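Local coordinates for putative lipoate-protein ligase A subunit 2 (Thermoplasma acidophilum DSM 1728, PDB 3R07) that is probably the second subunit of a two-part lipoate-protein ligase, with the small alpha/beta fold of that family's C-terminal domain, at residues 23-28 against 57-62; 31-36 against 52-57; 40-45 against 75-80. One frame throughout, in Å; residues are numbered along the deposited sequence. Where two conformers were deposited one is given.

Interaction 1 of 3, residues 23-28 against 57-62; sequences LDLDGN and SSIEKI
The two flat groups of this contact, the N28 carboxamide and the E60 carboxylate, stand nearly upright to each other, their planes 78° apart. The amide sits at the turn of a beta hairpin, where strand 18-26 passes through G27 and N28 into strand 29-36, and the loop 57-62 leans on that turn. ND2 of N28 approaches the aliphatic CG of E60 at 3.6 Å, and OE2 of E60 lies 4.0 Å from ND2, so the amide meets this side chain by van der Waals contact. The other branch of the amide, OD1 of N28, rests 4.0 Å from CG1 of I59.

The backbone angles of G27 and N28 are close to those of a type II' turn, and the positive phi of G27 suits a glycine at that position. One hydrogen bond joins the segments: I59 N donates to the backbone O of N28 at 3.0 Å, with 158° at the hydrogen. S58 CA adds a CH...O contact to the same oxygen.

On the sheet side, L25 and I59 cross at about a right angle. CG of L25 lies anti to the carbonyl carbon (chi1 -51°), which lets its CD2 reach the isoleucine. I30 of the adjoining strand also touches I59. The apolar contact across the segments comes down to two methyl groups, CD2 of L25 and CG2 of I59, 3.6 Å apart.

Interaction 2 of 3, residues 31-36 against 52-57; sequences KDIHIS and DMLRGS
OD1 of D32 accepts two hydrogen bonds, one from each segment. R55 NH1 reaches it at 3.0 Å in a bent salt bridge (134° at the hydrogen), nearly along the C-O axis but 31° out of the guanidinium plane. The backbone N of I33 binds it at 2.9 Å from above the carboxylate plane. The D32 and R55 side chains run side by side in the same direction, their planes close to perpendicular.

In R55 the first two torsions (CG anti to the backbone N, then extended) put CD 3.3 Å from the backbone O of K31; the bend at chi3 (46°) turns the guanidinium back to D32. Its other terminal nitrogen, NH2, forms a salt bridge to D52 OD1 at 2.8 Å. An acidic group on each segment thus fixes the arginine, probably favouring its charged state. Beneath this network, CD1 of I33 packs on CD1 of L54 at 3.6 Å.

Helix 46-54 ends here over the outermost strand of this chain's sheet, 29-36, where K31 and D32 both face D24 of strand 18-26 in a classic beta bulge; L54 continues onto I62 and I65 of helix 62-70, and L88 of helix 83-88 touches both I33 and L54.

Interaction 3 of 3, residues 40-45 against 75-80; sequences FMFPED and ITPGVE
M41 lies alongside T76, the two side chains pointing the same way, and can be followed outward past the threonine hydroxyl. CB is 4.5 Å from OG1 of T76. CG, placed anti to the backbone N, comes slightly closer to that oxygen, at 4.1 Å. SD swings wider, 4.9 Å from OG1 of T76. The final bend (chi3 -75°) then carries CE back to 4.2 Å from T76 OG1. These separations describe loose van der Waals contact, with the hydroxyl facing the thioether chain.

The backbones beside this pair form a single antiparallel bridge between two loops. F42 and I75 are a hydrogen-bonded pair: F42 N donates to I75 O at 3.0 Å (164° at the hydrogen), and I75 N returns to F42 O, also at 3.0 Å (173°). Two CH...O contacts extend the pairing, M41 CA to I75 O and T76 CA to F40 O.

On the side of the bridge carrying F40 and F42, P77 packs with its CD against both. That atom stands 4.2 Å from CB of F40 and 4.4 Å from CE2 of F42, meeting the F42 ring at its edge, near the ring plane. P77 and G78 are the central residues of a type II turn from T76 to V79, closed by V79 N bonding to T76 O; the glycine adopts the positive phi of that turn.

The contact ties the loop between strand 29-36 and helix 46-54 to the loop between helices 62-70 and 83-88. Another protein chain covers part of the first loop, placing an aromatic side chain on M41 and an apolar one on F42. F84 of helix 83-88 touches M41, T76 and V79, while I47 of helix 46-54 also packs on M41.

How the interactions relate
Interactions 1 and 2 form one neighbourhood. Their centres lie 9 Å apart, they share S57, and D24 pairs through its backbone with K31 and D32, so both rest on the hairpin of strands 18-26 and 29-36. Interaction 1 is a surface contact at the turn, with one backbone bond; interaction 2 is partly buried and combines an ionic network on its more exposed side with isoleucine-leucine packing beneath. Interaction 3, on the opposite side of the chain's centre from interaction 1 (centres 24 Å apart), is mostly buried, uses reciprocal backbone bonds and aromatic-proline packing, and joins loops alone. Interactions 2 and 3 both have residues touched by another protein chain; interaction 1 has none.

Interaction 1 of 3, residues 23-28 against 57-62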
# COMPACT_ATOMS: atom_id res chain seq x y z
N LEU B 23 4.89 21.95 -9.00
CA LEU B 23 6.08 22.80 -9.09
C LEU B 23 5.76 24.27 -8.96
O LEU B 23 4.78 24.76 -9.50
CB LEU B 23 6.82 22.60 -10.40
CG LEU B 23 7.68 21.36 -10.52
CD1 LEU B 23 6.92 20.42 -11.41
CD2 LEU B 23 9.01 21.70 -11.14
N ASP B 24 6.62 24.95 -8.23
CA ASP B 24 6.55 26.39 -8.00
C ASP B 24 7.76 26.98 -8.73
O ASP B 24 8.91 26.74 -8.33
CB ASP B 24 6.67 26.61 -6.51
CG ASP B 24 6.21 27.96 -6.07
OD1 ASP B 24 6.21 28.92 -6.88
OD2 ASP B 24 5.88 28.06 -4.87
N LEU B 25 7.53 27.72 -9.82
CA LEU B 25 8.64 28.21 -10.67
C LEU B 25 8.86 29.72 -10.61
O LEU B 25 7.96 30.52 -10.87
CB LEU B 25 8.44 27.81 -12.13
CG LEU B 25 8.14 26.38 -12.56
CD1 LEU B 25 8.05 26.31 -14.07
CD2 LEU B 25 9.21 25.42 -12.04
N ASP B 26 10.08 30.11 -10.26
CA ASP B 26 10.51 31.49 -10.31
C ASP B 26 11.43 31.64 -11.52
O ASP B 26 12.60 31.27 -11.48
CB ASP B 26 11.22 31.87 -9.00
CG ASP B 26 11.81 33.28 -9.04
OD1 ASP B 26 12.11 33.78 -10.15
OD2 ASP B 26 11.98 33.89 -7.94
N GLY B 27 10.88 32.16 -12.60
CA GLY B 27 11.63 32.23 -13.84
C GLY B 27 11.95 30.83 -14.34
O GLY B 27 11.05 30.08 -14.74
N ASN B 28 13.23 30.48 -14.32
CA ASN B 28 13.71 29.21 -14.88
C ASN B 28 14.05 28.23 -13.73
O ASN B 28 14.51 27.10 -13.96
CB ASN B 28 14.93 29.50 -15.79
CG ASN B 28 15.01 28.56 -17.02
OD1 ASN B 28 14.03 28.35 -17.75
ND2 ASN B 28 16.20 28.01 -17.25
N SER B 57 17.08 23.88 -8.53
CA SER B 57 17.92 23.81 -9.70
C SER B 57 17.17 24.51 -10.80
O SER B 57 16.25 25.25 -10.54
CB SER B 57 18.12 22.34 -10.10
OG SER B 57 18.64 21.58 -9.03
N SER B 58 17.55 24.24 -12.04
CA SER B 58 16.93 24.87 -13.18
C SER B 58 16.17 23.85 -13.98
O SER B 58 16.70 22.80 -14.31
CB SER B 58 17.97 25.55 -14.06
OG SER B 58 18.27 26.85 -13.57
N ILE B 59 14.92 24.18 -14.29
CA ILE B 59 14.03 23.27 -15.00
C ILE B 59 14.67 22.68 -16.27
O ILE B 59 14.13 21.76 -16.89
CB ILE B 59 12.62 23.92 -15.27
CG1 ILE B 59 12.62 24.80 -16.53
CG2 ILE B 59 12.15 24.72 -14.06
CD1 ILE B 59 11.86 24.18 -17.70
N GLU B 60 15.84 23.22 -16.62
CA GLU B 60 16.62 22.74 -17.77
C GLU B 60 17.37 21.47 -17.39
O GLU B 60 17.31 20.47 -18.11
CB GLU B 60 17.59 23.82 -18.29
CG GLU B 60 16.91 24.99 -19.05
CD GLU B 60 17.87 25.73 -20.00
OE1 GLU B 60 19.10 25.49 -19.95
OE2 GLU B 60 17.39 26.56 -20.81
N LYS B 61 18.05 21.52 -16.24
CA LYS B 61 18.87 20.41 -15.76
C LYS B 61 18.12 19.50 -14.76
O LYS B 61 18.60 19.21 -13.66
CB LYS B 61 20.19 20.94 -15.19
CG LYS B 61 21.02 21.65 -16.26
CD LYS B 61 22.50 21.74 -15.91
CE LYS B 61 23.33 22.22 -17.10
NZ LYS B 61 24.75 21.80 -16.96
N ILE B 62 16.94 19.06 -15.19
CA ILE B 62 16.09 18.16 -14.42
C ILE B 62 16.57 16.71 -14.57
O ILE B 62 16.75 16.01 -13.57
CB ILE B 62 14.59 18.32 -14.86
CG1 ILE B 62 13.91 19.42 -14.04
CG2 ILE B 62 13.80 16.99 -14.76
CD1 ILE B 62 12.43 19.61 -14.38

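Interaction 2 of 3, residues 31-36 against 52-57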
# COMPACT_ATOMS: atom_id res chain seq x y z
N LYS B 31 11.44 26.81 -7.17
CA LYS B 31 11.34 27.44 -5.86
C LYS B 31 10.86 26.41 -4.86
O LYS B 31 11.33 26.35 -3.73
CB LYS B 31 10.39 28.63 -5.93
CG LYS B 31 10.28 29.44 -4.65
CD LYS B 31 9.40 30.67 -4.84
CE LYS B 31 9.27 31.43 -3.50
NZ LYS B 31 8.70 32.82 -3.64
N ASP B 32 9.87 25.62 -5.29
CA ASP B 32 9.39 24.51 -4.51
C ASP B 32 8.92 23.35 -5.38
O ASP B 32 8.61 23.52 -6.57
CB ASP B 32 8.28 24.94 -3.57
CG ASP B 32 8.35 24.22 -2.24
OD1 ASP B 32 9.17 23.27 -2.11
OD2 ASP B 32 7.60 24.61 -1.31
N ILE B 33 8.88 22.17 -4.77
CA ILE B 33 8.39 20.97 -5.43
C ILE B 33 7.81 20.00 -4.41
O ILE B 33 8.28 19.88 -3.27
CB ILE B 33 9.46 20.33 -6.41
CG1 ILE B 33 8.92 19.06 -7.09
CG2 ILE B 33 10.82 20.12 -5.71
CD1 ILE B 33 9.78 18.53 -8.19
N HIS B 34 6.74 19.33 -4.82
CA HIS B 34 6.11 18.34 -3.99
C HIS B 34 5.77 17.19 -4.91
O HIS B 34 5.10 17.38 -5.91
CB HIS B 34 4.90 18.93 -3.25
CG HIS B 34 3.92 17.90 -2.76
ND1 HIS B 34 4.22 16.99 -1.76
CD2 HIS B 34 2.65 17.64 -3.14
CE1 HIS B 34 3.17 16.21 -1.56
NE2 HIS B 34 2.20 16.59 -2.38
N ILE B 35 6.31 16.01 -4.61
CA ILE B 35 6.01 14.81 -5.37
C ILE B 35 5.16 13.85 -4.53
O ILE B 35 5.46 13.59 -3.36
CB ILE B 35 7.28 14.10 -5.85
CG1 ILE B 35 8.23 15.09 -6.52
CG2 ILE B 35 6.93 12.98 -6.79
CD1 ILE B 35 9.62 14.57 -6.79
N SER B 36 4.10 13.32 -5.12
CA SER B 36 3.23 12.44 -4.37
C SER B 36 2.65 11.39 -5.29
O SER B 36 2.98 11.33 -6.46
CB SER B 36 2.13 13.23 -3.66
OG SER B 36 1.27 13.87 -4.57
N ASP B 52 14.53 17.60 -2.48
CA ASP B 52 15.62 18.47 -2.02
C ASP B 52 16.61 18.79 -3.13
O ASP B 52 17.19 19.87 -3.16
CB ASP B 52 16.37 17.83 -0.85
CG ASP B 52 15.56 17.87 0.45
OD1 ASP B 52 14.47 18.50 0.44
OD2 ASP B 52 16.03 17.28 1.47
N MET B 53 16.79 17.84 -4.04
CA MET B 53 17.74 17.96 -5.13
C MET B 53 17.22 18.90 -6.19
O MET B 53 17.93 19.79 -6.62
CB MET B 53 18.05 16.59 -5.72
CG MET B 53 18.96 15.75 -4.80
SD MET B 53 19.17 14.05 -5.36
CE MET B 53 20.50 13.58 -4.24
N LEU B 54 15.96 18.72 -6.59
CA LEU B 54 15.30 19.59 -7.55
C LEU B 54 15.13 21.04 -7.06
O LEU B 54 15.23 21.98 -7.85
CB LEU B 54 13.97 18.98 -8.00
CG LEU B 54 14.11 17.69 -8.82
CD1 LEU B 54 12.93 16.74 -8.63
CD2 LEU B 54 14.29 18.01 -10.28
N ARG B 55 14.91 21.22 -5.75
CA ARG B 55 14.83 22.54 -5.12
C ARG B 55 16.22 23.12 -4.69
O ARG B 55 16.91 22.55 -3.83
CB ARG B 55 13.89 22.45 -3.92
CG ARG B 55 13.43 23.80 -3.35
CD ARG B 55 12.49 23.71 -2.13
NE ARG B 55 12.97 22.75 -1.16
CZ ARG B 55 12.38 21.58 -0.90
NH1 ARG B 55 11.26 21.24 -1.51
NH2 ARG B 55 12.93 20.75 -0.01
N GLY B 56 16.68 24.23 -5.29
CA GLY B 56 16.16 24.79 -6.51
C GLY B 56 17.27 24.74 -7.55
O GLY B 56 18.27 25.44 -7.44
N SER B 57 17.08 23.88 -8.53
CA SER B 57 17.92 23.81 -9.70
C SER B 57 17.17 24.51 -10.80
O SER B 57 16.25 25.25 -10.54
CB SER B 57 18.12 22.34 -10.10
OG SER B 57 18.64 21.58 -9.03

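Interaction 3 of 3, residues 40-45 against 75-80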
# COMPACT_ATOMS: atom_id res chain seq x y z
N PHE B 40 5.96 2.85 -5.27
CA PHE B 40 6.87 2.32 -4.28
C PHE B 40 8.25 2.87 -4.56
O PHE B 40 8.62 3.09 -5.70
CB PHE B 40 6.88 0.81 -4.37
CG PHE B 40 5.56 0.20 -4.10
CD1 PHE B 40 5.15 -0.07 -2.80
CD2 PHE B 40 4.70 -0.11 -5.15
CE1 PHE B 40 3.93 -0.66 -2.55
CE2 PHE B 40 3.46 -0.69 -4.90
CZ PHE B 40 3.08 -0.98 -3.60
N MET B 41 8.99 3.08 -3.48
CA MET B 41 10.29 3.68 -3.56
C MET B 41 11.01 3.30 -2.30
O MET B 41 10.56 3.61 -1.18
CB MET B 41 10.16 5.20 -3.64
CG MET B 41 11.49 5.92 -3.74
SD MET B 41 11.27 7.70 -3.96
CE MET B 41 10.75 7.87 -5.67
N PHE B 42 12.15 2.61 -2.48
CA PHE B 42 13.04 2.26 -1.38
C PHE B 42 14.44 2.79 -1.67
O PHE B 42 14.93 2.63 -2.80
CB PHE B 42 13.06 0.75 -1.15
CG PHE B 42 11.70 0.12 -1.20
CD1 PHE B 42 10.96 -0.07 -0.02
CD2 PHE B 42 11.14 -0.27 -2.41
CE1 PHE B 42 9.69 -0.64 -0.07
CE2 PHE B 42 9.86 -0.86 -2.45
CZ PHE B 42 9.14 -1.03 -1.28
N PRO B 43 15.08 3.42 -0.68
CA PRO B 43 14.45 3.68 0.63
C PRO B 43 13.23 4.60 0.49
O PRO B 43 13.08 5.27 -0.52
CB PRO B 43 15.58 4.33 1.45
CG PRO B 43 16.84 3.95 0.75
CD PRO B 43 16.47 3.88 -0.72
N GLU B 44 12.37 4.63 1.50
CA GLU B 44 11.11 5.37 1.38
C GLU B 44 11.38 6.89 1.46
O GLU B 44 10.73 7.67 0.76
CB GLU B 44 10.08 4.90 2.43
CG GLU B 44 9.63 3.43 2.30
CD GLU B 44 10.58 2.40 3.00
OE1 GLU B 44 11.75 2.73 3.32
OE2 GLU B 44 10.14 1.26 3.25
N ASP B 45 12.34 7.29 2.28
CA ASP B 45 12.64 8.72 2.43
C ASP B 45 13.57 9.28 1.34
O ASP B 45 13.94 10.44 1.39
CB ASP B 45 13.15 9.05 3.83
CG ASP B 45 14.31 8.18 4.25
OD1 ASP B 45 14.35 6.98 3.85
OD2 ASP B 45 15.19 8.69 4.99
N ILE B 75 15.29 2.07 -5.68
CA ILE B 75 14.45 1.05 -6.30
C ILE B 75 12.99 1.52 -6.38
O ILE B 75 12.36 1.81 -5.37
CB ILE B 75 14.55 -0.33 -5.57
CG1 ILE B 75 16.01 -0.70 -5.28
CG2 ILE B 75 13.86 -1.43 -6.38
CD1 ILE B 75 16.46 -0.43 -3.82
N THR B 76 12.46 1.57 -7.60
CA THR B 76 11.17 2.20 -7.82
C THR B 76 10.31 1.32 -8.72
O THR B 76 9.98 1.71 -9.84
CB THR B 76 11.35 3.62 -8.43
OG1 THR B 76 12.15 4.43 -7.55
CG2 THR B 76 10.03 4.30 -8.59
N PRO B 77 9.93 0.13 -8.22
CA PRO B 77 9.29 -0.95 -8.97
C PRO B 77 8.17 -0.51 -9.88
O PRO B 77 7.23 0.12 -9.43
CB PRO B 77 8.72 -1.84 -7.86
CG PRO B 77 9.70 -1.71 -6.79
CD PRO B 77 10.12 -0.26 -6.81
N GLY B 78 8.29 -0.85 -11.17
CA GLY B 78 7.25 -0.53 -12.17
C GLY B 78 7.15 0.95 -12.51
O GLY B 78 6.18 1.39 -13.15
N VAL B 79 8.15 1.72 -12.06
CA VAL B 79 8.25 3.13 -12.35
C VAL B 79 9.69 3.39 -12.77
O VAL B 79 10.62 3.40 -11.95
CB VAL B 79 7.82 4.03 -11.14
CG1 VAL B 79 8.09 5.49 -11.41
CG2 VAL B 79 6.35 3.86 -10.82
N GLU B 80 9.86 3.58 -14.07
CA GLU B 80 11.16 3.86 -14.69
C GLU B 80 11.60 5.30 -14.40
O GLU B 80 10.79 6.14 -14.01
CB GLU B 80 11.04 3.62 -16.20
CG GLU B 80 10.84 2.15 -16.58
CD GLU B 80 12.13 1.33 -16.49
OE1 GLU B 80 12.95 1.39 -17.44
OE2 GLU B 80 12.32 0.63 -15.47